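Local coordinates for HTH-type transcriptional regulator cbl (Escherichia coli K12, PDB 2FYI), which may act as an accessory regulator of the cys regulon, being a LysR-family transcription factor of which this chain is the cofactor-binding domain, at residues L193-G198 with N203-F208; R207-C212 with E219-Q224. All blocks are in the same frame, centred on the assembly; numbering follows the deposited sequence.

Contact 1: L193-G198 with N203-F208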
loop_
_atom_site.group_PDB
_atom_site.type_symbol
_atom_site.label_atom_id
_atom_site.label_comp_id
_atom_site.label_asym_id
_atom_site.label_seq_id
_atom_site.Cartn_x
_atom_site.Cartn_y
_atom_site.Cartn_z
ATOM N N LEU A 193 -16.430 5.271 -10.242
ATOM C CA LEU A 193 -15.675 6.098 -11.119
ATOM C C LEU A 193 -16.256 7.485 -10.897
ATOM O O LEU A 193 -17.464 7.689 -11.093
ATOM C CB LEU A 193 -15.977 5.665 -12.523
ATOM C CG LEU A 193 -15.603 4.224 -12.825
ATOM C CD1 LEU A 193 -16.614 3.620 -13.783
ATOM C CD2 LEU A 193 -14.168 4.169 -13.380
ATOM N N GLY A 194 -15.415 8.424 -10.464
ATOM C CA GLY A 194 -15.870 9.782 -10.204
ATOM C C GLY A 194 -15.236 10.837 -11.099
ATOM O O GLY A 194 -14.100 10.689 -11.548
ATOM N N LEU A 195 -15.979 11.904 -11.371
ATOM C CA LEU A 195 -15.439 13.074 -12.066
ATOM C C LEU A 195 -15.879 14.287 -11.283
ATOM O O LEU A 195 -16.889 14.226 -10.543
ATOM C CB LEU A 195 -16.025 13.194 -13.479
ATOM C CG LEU A 195 -15.829 11.991 -14.380
ATOM C CD1 LEU A 195 -16.748 12.010 -15.566
ATOM C CD2 LEU A 195 -14.389 12.014 -14.801
ATOM N N LYS A 196 -15.159 15.394 -11.462
ATOM C CA LYS A 196 -15.602 16.664 -10.897
ATOM C C LYS A 196 -16.899 17.130 -11.553
ATOM O O LYS A 196 -17.030 17.131 -12.785
ATOM C CB LYS A 196 -14.521 17.708 -11.078
ATOM C CG LYS A 196 -14.807 19.059 -10.482
ATOM C CD LYS A 196 -13.557 19.881 -10.732
ATOM C CE LYS A 196 -13.821 21.362 -10.725
ATOM N NZ LYS A 196 -13.848 21.817 -9.333
ATOM N N ARG A 197 -17.864 17.513 -10.734
ATOM C CA ARG A 197 -19.169 17.924 -11.260
ATOM C C ARG A 197 -19.102 19.252 -12.006
ATOM O O ARG A 197 -18.357 20.147 -11.620
ATOM C CB ARG A 197 -20.157 18.018 -10.118
ATOM C CG ARG A 197 -21.514 18.452 -10.488
ATOM C CD ARG A 197 -22.297 18.524 -9.223
ATOM N NE ARG A 197 -22.569 17.184 -8.717
ATOM C CZ ARG A 197 -23.551 16.413 -9.189
ATOM N NH1 ARG A 197 -24.336 16.871 -10.181
ATOM N NH2 ARG A 197 -23.759 15.199 -8.680
ATOM N N GLY A 198 -19.874 19.373 -13.082
ATOM C CA GLY A 198 -19.825 20.557 -13.938
ATOM C C GLY A 198 -18.497 20.779 -14.666
ATOM O O GLY A 198 -18.288 21.815 -15.279
ATOM N N ASN A 203 -11.651 14.499 -24.905
ATOM C CA ASN A 203 -12.435 13.381 -25.436
ATOM C C ASN A 203 -12.081 12.034 -24.807
ATOM O O ASN A 203 -12.967 11.216 -24.527
ATOM C CB ASN A 203 -12.334 13.305 -26.962
ATOM C CG ASN A 203 -10.908 13.067 -27.454
ATOM O OD1 ASN A 203 -9.997 13.826 -27.139
ATOM N ND2 ASN A 203 -10.716 12.002 -28.237
ATOM N N TYR A 204 -10.786 11.813 -24.567
ATOM C CA TYR A 204 -10.322 10.540 -24.024
ATOM C C TYR A 204 -10.774 10.215 -22.579
ATOM O O TYR A 204 -10.831 9.034 -22.198
ATOM C CB TYR A 204 -8.815 10.381 -24.184
ATOM C CG TYR A 204 -8.001 11.481 -23.588
ATOM C CD1 TYR A 204 -7.302 12.378 -24.405
ATOM C CD2 TYR A 204 -7.908 11.640 -22.206
ATOM C CE1 TYR A 204 -6.515 13.418 -23.851
ATOM C CE2 TYR A 204 -7.129 12.674 -21.629
ATOM C CZ TYR A 204 -6.434 13.559 -22.454
ATOM O OH TYR A 204 -5.666 14.579 -21.902
ATOM N N VAL A 205 -11.092 11.235 -21.778
ATOM C CA VAL A 205 -11.561 10.981 -20.413
ATOM C C VAL A 205 -12.918 10.348 -20.573
ATOM O O VAL A 205 -13.212 9.336 -19.951
ATOM C CB VAL A 205 -11.744 12.282 -19.596
ATOM C CG1 VAL A 205 -12.405 12.006 -18.231
ATOM C CG2 VAL A 205 -10.437 13.025 -19.467
ATOM N N TRP A 206 -13.744 10.938 -21.441
ATOM C CA TRP A 206 -15.107 10.433 -21.635
ATOM C C TRP A 206 -15.056 8.987 -22.109
ATOM O O TRP A 206 -15.817 8.140 -21.639
ATOM C CB TRP A 206 -15.908 11.295 -22.605
ATOM C CG TRP A 206 -16.059 12.711 -22.189
ATOM C CD1 TRP A 206 -15.601 13.835 -22.862
ATOM C CD2 TRP A 206 -16.717 13.190 -21.021
ATOM N NE1 TRP A 206 -15.951 14.979 -22.175
ATOM C CE2 TRP A 206 -16.632 14.611 -21.039
ATOM C CE3 TRP A 206 -17.371 12.568 -19.957
ATOM C CZ2 TRP A 206 -17.180 15.407 -20.018
ATOM C CZ3 TRP A 206 -17.911 13.357 -18.950
ATOM C CH2 TRP A 206 -17.814 14.757 -18.987
ATOM N N ARG A 207 -14.123 8.702 -23.012
ATOM C CA ARG A 207 -13.976 7.345 -23.475
ATOM C C ARG A 207 -13.533 6.356 -22.402
ATOM O O ARG A 207 -14.037 5.248 -22.345
ATOM C CB ARG A 207 -13.044 7.252 -24.659
ATOM C CG ARG A 207 -13.175 5.871 -25.262
ATOM C CD ARG A 207 -14.520 5.741 -25.985
ATOM N NE ARG A 207 -14.358 6.244 -27.350
ATOM C CZ ARG A 207 -14.011 5.474 -28.388
ATOM N NH1 ARG A 207 -13.836 4.155 -28.210
ATOM N NH2 ARG A 207 -13.858 6.007 -29.608
ATOM N N PHE A 208 -12.588 6.747 -21.558
ATOM C CA PHE A 208 -12.104 5.847 -20.531
ATOM C C PHE A 208 -13.240 5.289 -19.705
ATOM O O PHE A 208 -13.263 4.107 -19.383
ATOM C CB PHE A 208 -11.141 6.561 -19.600
ATOM C CG PHE A 208 -10.497 5.647 -18.598
ATOM C CD1 PHE A 208 -9.275 5.066 -18.859
ATOM C CD2 PHE A 208 -11.133 5.344 -17.397
ATOM C CE1 PHE A 208 -8.692 4.199 -17.934
ATOM C CE2 PHE A 208 -10.544 4.480 -16.464
ATOM C CZ PHE A 208 -9.330 3.912 -16.742
#

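Contact 2: R207-C212 with E219-Q224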
loop_
_atom_site.group_PDB
_atom_site.type_symbol
_atom_site.label_atom_id
_atom_site.label_comp_id
_atom_site.label_asym_id
_atom_site.label_seq_id
_atom_site.Cartn_x
_atom_site.Cartn_y
_atom_site.Cartn_z
ATOM N N ARG A 207 -14.123 8.702 -23.012
ATOM C CA ARG A 207 -13.976 7.345 -23.475
ATOM C C ARG A 207 -13.533 6.356 -22.402
ATOM O O ARG A 207 -14.037 5.248 -22.345
ATOM C CB ARG A 207 -13.044 7.252 -24.659
ATOM C CG ARG A 207 -13.175 5.871 -25.262
ATOM C CD ARG A 207 -14.520 5.741 -25.985
ATOM N NE ARG A 207 -14.358 6.244 -27.350
ATOM C CZ ARG A 207 -14.011 5.474 -28.388
ATOM N NH1 ARG A 207 -13.836 4.155 -28.210
ATOM N NH2 ARG A 207 -13.858 6.007 -29.608
ATOM N N PHE A 208 -12.588 6.747 -21.558
ATOM C CA PHE A 208 -12.104 5.847 -20.531
ATOM C C PHE A 208 -13.240 5.289 -19.705
ATOM O O PHE A 208 -13.263 4.107 -19.383
ATOM C CB PHE A 208 -11.141 6.561 -19.600
ATOM C CG PHE A 208 -10.497 5.647 -18.598
ATOM C CD1 PHE A 208 -9.275 5.066 -18.859
ATOM C CD2 PHE A 208 -11.133 5.344 -17.397
ATOM C CE1 PHE A 208 -8.692 4.199 -17.934
ATOM C CE2 PHE A 208 -10.544 4.480 -16.464
ATOM C CZ PHE A 208 -9.330 3.912 -16.742
ATOM N N LEU A 209 -14.183 6.150 -19.348
ATOM C CA LEU A 209 -15.279 5.717 -18.496
ATOM C C LEU A 209 -16.073 4.675 -19.228
ATOM O O LEU A 209 -16.437 3.649 -18.657
ATOM C CB LEU A 209 -16.191 6.879 -18.071
ATOM C CG LEU A 209 -15.615 7.892 -17.077
ATOM C CD1 LEU A 209 -16.638 8.265 -16.065
ATOM C CD2 LEU A 209 -14.454 7.285 -16.363
ATOM N N GLU A 210 -16.325 4.926 -20.501
ATOM C CA GLU A 210 -17.158 4.024 -21.294
ATOM C C GLU A 210 -16.511 2.633 -21.414
ATOM O O GLU A 210 -17.080 1.593 -21.052
ATOM C CB GLU A 210 -17.371 4.641 -22.659
ATOM C CG GLU A 210 -18.333 3.893 -23.495
ATOM C CD GLU A 210 -18.008 4.100 -24.948
ATOM O OE1 GLU A 210 -18.413 5.154 -25.526
ATOM O OE2 GLU A 210 -17.310 3.211 -25.501
ATOM N N LEU A 211 -15.298 2.663 -21.935
ATOM C CA LEU A 211 -14.366 1.574 -21.904
ATOM C C LEU A 211 -14.446 0.729 -20.628
ATOM O O LEU A 211 -14.312 -0.487 -20.698
ATOM C CB LEU A 211 -12.980 2.176 -22.037
ATOM C CG LEU A 211 -11.932 1.284 -22.677
ATOM C CD1 LEU A 211 -12.591 0.219 -23.567
ATOM C CD2 LEU A 211 -10.928 2.165 -23.430
ATOM N N CYS A 212 -14.635 1.368 -19.471
ATOM C CA CYS A 212 -14.775 0.666 -18.186
ATOM C C CYS A 212 -16.080 -0.100 -18.025
ATOM O O CYS A 212 -16.121 -1.139 -17.336
ATOM C CB CYS A 212 -14.770 1.664 -17.068
ATOM S SG CYS A 212 -13.202 1.921 -16.440
ATOM N N GLU A 219 -22.827 9.783 -23.850
ATOM C CA GLU A 219 -23.809 10.862 -23.765
ATOM C C GLU A 219 -24.442 10.925 -22.395
ATOM O O GLU A 219 -24.690 11.996 -21.865
ATOM C CB GLU A 219 -24.890 10.723 -24.840
ATOM C CG GLU A 219 -24.392 11.009 -26.256
ATOM C CD GLU A 219 -23.037 10.342 -26.523
ATOM O OE1 GLU A 219 -22.861 9.156 -26.105
ATOM O OE2 GLU A 219 -22.144 11.010 -27.119
ATOM N N ASP A 220 -24.692 9.774 -21.805
ATOM C CA ASP A 220 -25.335 9.765 -20.505
ATOM C C ASP A 220 -24.368 10.235 -19.424
ATOM O O ASP A 220 -24.765 10.922 -18.472
ATOM C CB ASP A 220 -25.910 8.377 -20.198
ATOM C CG ASP A 220 -26.476 7.696 -21.442
ATOM O OD1 ASP A 220 -27.427 8.239 -22.068
ATOM O OD2 ASP A 220 -25.953 6.618 -21.797
ATOM N N ILE A 221 -23.099 9.879 -19.582
ATOM C CA ILE A 221 -22.082 10.355 -18.657
ATOM C C ILE A 221 -21.991 11.891 -18.706
ATOM O O ILE A 221 -22.138 12.553 -17.680
ATOM C CB ILE A 221 -20.704 9.693 -18.923
ATOM C CG1 ILE A 221 -20.764 8.189 -18.624
ATOM C CG2 ILE A 221 -19.614 10.347 -18.079
ATOM C CD1 ILE A 221 -20.025 7.329 -19.644
ATOM N N LYS A 222 -21.777 12.450 -19.895
ATOM C CA LYS A 222 -21.701 13.897 -20.062
ATOM C C LYS A 222 -22.929 14.600 -19.518
ATOM O O LYS A 222 -22.827 15.579 -18.789
ATOM C CB LYS A 222 -21.565 14.255 -21.533
ATOM C CG LYS A 222 -20.200 14.045 -22.120
ATOM C CD LYS A 222 -20.250 14.337 -23.612
ATOM C CE LYS A 222 -18.874 14.258 -24.237
ATOM N NZ LYS A 222 -18.916 14.694 -25.646
ATOM N N ARG A 223 -24.099 14.094 -19.887
ATOM C CA ARG A 223 -25.365 14.728 -19.554
ATOM C C ARG A 223 -25.506 14.891 -18.067
ATOM O O ARG A 223 -25.996 15.893 -17.574
ATOM C CB ARG A 223 -26.494 13.852 -20.050
ATOM C CG ARG A 223 -27.804 14.565 -20.285
ATOM C CD ARG A 223 -28.828 13.554 -20.846
ATOM N NE ARG A 223 -28.301 12.828 -22.012
ATOM C CZ ARG A 223 -28.426 13.221 -23.287
ATOM N NH1 ARG A 223 -29.081 14.341 -23.602
ATOM N NH2 ARG A 223 -27.899 12.482 -24.263
ATOM N N GLN A 224 -25.046 13.880 -17.360
ATOM C CA GLN A 224 -25.238 13.766 -15.930
ATOM C C GLN A 224 -24.168 14.468 -15.103
ATOM O O GLN A 224 -24.431 14.919 -14.003
ATOM C CB GLN A 224 -25.279 12.299 -15.592
ATOM C CG GLN A 224 -26.066 11.984 -14.385
ATOM C CD GLN A 224 -25.713 10.613 -13.907
ATOM O OE1 GLN A 224 -26.056 9.618 -14.550
ATOM N NE2 GLN A 224 -24.976 10.539 -12.795
#

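Contact 1: L193-G198 with N203-F208
The indole of Trp-206 meets Leu-195 at the far corner of its six-membered ring, where CZ3 lies 3.8 Å from Leu-195 CD1. The methyl approaches the ring obliquely. It stands on one side of the indole plane, while the other side is covered by Lys-222 in a cation-pi interaction. Trp-206 reaches the strand although its CB points away from it: with CG anti to the carbonyl carbon (chi1 -60°), the long bicycle swings back and brings its benzo end to Leu-195 CD1. The second branch of Leu-195 goes to the preceding residue of the helix, CD2 resting 4.0 Å from Val-205 CG1. Both residues direct their CB toward the other segment, and the side chains pass alongside in opposite directions. The leucine fork is thus shared between two consecutive helix residues, one methyl to each. All three residues are buried and the contact between them is purely apolar, with 138 Å² of surface hidden between the segments. Leu-195 is also fixed through its backbone, which is hydrogen-bonded to Val-80 in the strand alongside. Ile-66 of strand 66-69 touches both Leu-195 and Val-205, and Leu-16 of strand 14-20 adds to the packing on Val-205. Helix 203-212 therefore lies against the sheet of one lobe of this periplasmic-binding-protein-like domain, with strands 189-196, 66-69 and 14-20 under it and helix 29-39 beside it, where Phe-36 receives Tyr-204.

Contact 2: R207-C212 with E219-Q224
Leu-209 carries this meeting of two helices, its side chain crossing that of Ile-221. At its base, CB lies 4.2 Å from Ile-221 CD1. At the fork the branches separate: CD1 continues to Ile-221 CG2, also at 4.2 Å, whereas CD2 turns back to its own helix and sits at the edge of the Phe-208 ring, in its plane, 4.0 Å from Phe-208 CD2. Ile-221 thus answers with both of its arms, and the placement of its branches explains this: CG2 is anti to the backbone N and faces the leucine tip, while CG1, set beside that N (chi1 -66°), carries CD1 to the leucine base. The same CD1 brushes the helix backbone at Glu-210 N, 4.5 Å away. Phe-82 of strand 79-94 touches both Leu-209 and Ile-221, closing the pair against the sheet, and Leu-216 of the intervening loop also packs on Ile-221. Beside this pair, Glu-210 OE1 and Glu-219 OE1 are 6.0 Å apart, so any electrostatic effect between them would probably be mildly unfavourable. Built on methyl contacts, the attraction across these 102 Å² is dispersive and hydrophobic, resting mainly on the buried Leu-209 and Ile-221 pair.

Overall arrangement
From the N terminus the chain reaches both contacts late, at the C-terminal end of the domain. Contact 1 closes the six-residue loop 197-202 between strand 189-196 and helix 203-212; contact 2 then closes the turn from that helix to helix 218-226. They follow in series, sharing Arg-207 and Phe-208, and neither encloses the other. Their centres are 7 Å apart and their apolar groups merge: Leu-195 CD1 lies 3.8 Å from Leu-209 CD1, while Trp-206 CZ3 is 3.6 Å from Ile-221 CG2. A backbone hydrogen bond between Gly-198 and Val-225 also ties the end of the strand segment to the last helix, so strand and both helices form one packed unit.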